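PDB 6M8M: putative large adhesion protein (Lap) involved in biofilm formation from Marinobacter hydrocarbonoclasticus ATCC 49840, which probably helps its bacterium attach to surfaces and form biofilms, with a calcium-binding PA14 domain that binds glucose. Local coordinates for residues A[140-144]-A[145-149]. Residues are numbered along the deposited sequence; the frame is centred on the assembly and turned at random.
Sequences RIEVN and GQTVA
Ile-141 and Val-148 meet at about a right angle, branch to branch, in a tight hairpin that illustrates how one extra residue reshapes a strand pair. Methyl CG2 of Val-148 lies 3.8 Å from CG2 of Ile-141 and also packs against CG2 of Val-143, which it meets at a slant. The chi1 of -59° in Val-148 wedges that methyl between its own backbone N and carbonyl carbon, turning it inward to the two partners. Beside this trio, CD1 at the extended end of Ile-141 rests 4.1 Å from CB of Ala-149. Phe-131 and Phe-165, from strands 128-136 and 158-166 of the second sheet, pack against this apolar face.

The backbone explains why two consecutive residues can face Ile-141. Its carbonyl O takes a nearly straight bond from Val-148 N (2.9 Å, 176° at the hydrogen) and a weak one from Ala-149 N, while its own N donates to Ala-149 O at 2.8 Å.

The other face is polar. Thr-147 sets OG1 over one face of the Arg-140 guanidinium, crossing that side chain at about a right angle, with OG1 3.5 Å from CD of Arg-140; the arginine's NH2 is engaged by Glu-150. A water links OG1 of Thr-147 (2.8 Å) to Gly-145 O and, weakly, to OE2 of Glu-142.

At the bend, Val-143 and Gln-146 exchange two backbone bonds, and the side-chain amide of Asn-144 is held by His-173 (through ND2) and Ser-174 (through OD1). Positive phi at both Asn-144 and Gly-145 produces the type I' turn, closing a beta hairpin with a two-residue loop, whose classic beta bulge shifts the register by one residue within the antiparallel beta architecture of the PA14 domain.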
ATOM      1  N   ARG A 140       6.464   0.934   2.569  1.00  4.13           N
ATOM      2  CA  ARG A 140       7.272   2.052   2.105  1.00  4.65           C
ATOM      3  C   ARG A 140       6.460   2.830   1.083  1.00  4.77           C
ATOM      4  O   ARG A 140       5.841   2.222   0.197  1.00  5.55           O
ATOM      5  CB  ARG A 140       8.581   1.601   1.465  1.00  6.10           C
ATOM      6  CG  ARG A 140       9.381   2.811   0.939  1.00  8.64           C
ATOM      7  CD  ARG A 140      10.720   2.436   0.379  1.00  9.53           C
ATOM      8  NE  ARG A 140      11.632   2.062   1.447  1.00  8.80           N
ATOM      9  CZ  ARG A 140      12.821   1.526   1.242  1.00 11.82           C
ATOM     10  NH1 ARG A 140      13.240   1.278   0.004  1.00 14.37           N
ATOM     11  NH2 ARG A 140      13.577   1.209   2.273  1.00 12.62           N
ATOM     12  N   ILE A 141       6.470   4.156   1.193  1.00  4.47           N
ATOM     13  CA  ILE A 141       5.907   5.061   0.195  1.00  4.62           C
ATOM     14  C   ILE A 141       7.050   5.837  -0.441  1.00  4.45           C
ATOM     15  O   ILE A 141       7.869   6.436   0.261  1.00  5.05           O
ATOM     16  CB  ILE A 141       4.900   6.052   0.814  1.00  5.12           C
ATOM     17  CG1 ILE A 141       3.837   5.302   1.620  1.00  5.90           C
ATOM     18  CG2 ILE A 141       4.308   6.934  -0.284  1.00  5.55           C
ATOM     19  CD1 ILE A 141       2.723   6.167   2.155  1.00  6.93           C
ATOM     20  N   GLU A 142       7.095   5.835  -1.760  1.00  5.45           N
ATOM     21  CA  GLU A 142       8.053   6.617  -2.530  1.00  5.90           C
ATOM     22  C   GLU A 142       7.308   7.575  -3.446  1.00  5.97           C
ATOM     23  O   GLU A 142       6.294   7.208  -4.050  1.00  7.22           O
ATOM     24  CB  GLU A 142       8.943   5.696  -3.368  1.00  8.37           C
ATOM     25  CG  GLU A 142       9.899   4.863  -2.541  1.00 11.22           C
ATOM     26  CD  GLU A 142      10.628   3.799  -3.343  1.00 23.58           C
ATOM     27  OE1 GLU A 142      10.290   3.606  -4.532  1.00 27.89           O
ATOM     28  OE2 GLU A 142      11.540   3.154  -2.777  1.00 27.16           O
ATOM     29  N   VAL A 143       7.788   8.809  -3.536  1.00  5.64           N
ATOM     30  CA  VAL A 143       7.255   9.810  -4.456  1.00  6.68           C
ATOM     31  C   VAL A 143       8.410  10.231  -5.340  1.00  9.08           C
ATOM     32  O   VAL A 143       9.469  10.631  -4.838  1.00  9.24           O
ATOM     33  CB  VAL A 143       6.645  11.005  -3.718  1.00  8.76           C
ATOM     34  CG1 VAL A 143       6.327  12.133  -4.701  1.00  9.01           C
ATOM     35  CG2 VAL A 143       5.381  10.572  -2.983  1.00  8.09           C
ATOM     36  N   ASN A 144       8.236  10.076  -6.651  1.00 11.41           N
ATOM     37  CA  ASN A 144       9.294  10.361  -7.615  1.00 14.12           C
ATOM     38  C   ASN A 144      10.576   9.634  -7.230  1.00 14.52           C
ATOM     39  O   ASN A 144      11.685  10.173  -7.330  1.00 17.84           O
ATOM     40  CB  ASN A 144       9.502  11.860  -7.771  1.00 18.96           C
ATOM     41  CG  ASN A 144       8.401  12.504  -8.599  1.00 19.87           C
ATOM     42  OD1 ASN A 144       7.951  11.942  -9.599  1.00 25.52           O
ATOM     43  ND2 ASN A 144       7.940  13.669  -8.166  1.00 19.36           N
ATOM     44  N   GLY A 145      10.418   8.393  -6.776  1.00 14.13           N
ATOM     45  CA  GLY A 145      11.528   7.520  -6.475  1.00 16.29           C
ATOM     46  C   GLY A 145      12.188   7.728  -5.131  1.00 17.49           C
ATOM     47  O   GLY A 145      13.113   6.976  -4.797  1.00 22.02           O
ATOM     48  N   GLN A 146      11.756   8.708  -4.351  1.00 10.65           N
ATOM     49  CA  GLN A 146      12.356   8.990  -3.056  1.00  9.91           C
ATOM     50  C   GLN A 146      11.443   8.523  -1.932  1.00  7.03           C
ATOM     51  O   GLN A 146      10.237   8.742  -1.974  1.00  6.98           O
ATOM     52  CB  GLN A 146      12.605  10.484  -2.923  1.00 10.85           C
ATOM     53  CG  GLN A 146      13.677  10.990  -3.875  1.00 18.50           C
ATOM     54  CD  GLN A 146      15.063  10.504  -3.477  1.00 24.15           C
ATOM     55  OE1 GLN A 146      15.490  10.683  -2.332  1.00 34.25           O
ATOM     56  NE2 GLN A 146      15.760   9.869  -4.409  1.00 30.94           N
ATOM     57  N   THR A 147      12.021   7.902  -0.921  1.00  6.71           N
ATOM     58  CA  THR A 147      11.243   7.446   0.221  1.00  5.45           C
ATOM     59  C   THR A 147      10.720   8.630   1.001  1.00  6.00           C
ATOM     60  O   THR A 147      11.491   9.506   1.413  1.00  7.63           O
ATOM     61  CB  THR A 147      12.112   6.575   1.120  1.00  6.93           C
ATOM     62  OG1 THR A 147      12.538   5.452   0.353  1.00  8.75           O
ATOM     63  CG2 THR A 147      11.356   6.123   2.347  1.00  7.87           C
ATOM     64  N   VAL A 148       9.415   8.643   1.245  1.00  5.18           N
ATOM     65  CA  VAL A 148       8.783   9.699   2.026  1.00  5.93           C
ATOM     66  C   VAL A 148       8.058   9.166   3.248  1.00  5.07           C
ATOM     67  O   VAL A 148       7.621   9.963   4.087  1.00  5.97           O
ATOM     68  CB  VAL A 148       7.837  10.575   1.175  1.00  6.17           C
ATOM     69  CG1 VAL A 148       8.604  11.232   0.015  1.00  7.11           C
ATOM     70  CG2 VAL A 148       6.654   9.781   0.653  1.00  6.67           C
ATOM     71  N   ALA A 149       7.865   7.857   3.365  1.00  5.06           N
ATOM     72  CA  ALA A 149       7.297   7.270   4.575  1.00  6.05           C
ATOM     73  C   ALA A 149       7.647   5.796   4.570  1.00  5.22           C
ATOM     74  O   ALA A 149       7.674   5.179   3.502  1.00  6.23           O
ATOM     75  CB  ALA A 149       5.771   7.424   4.620  1.00  5.23           C
TER
HETATM   76  O   HOH W   1       7.789   7.001  -6.799  1.00 14.53           O
HETATM   77  O   HOH W   2      13.483   5.030  -2.250  1.00 21.55           O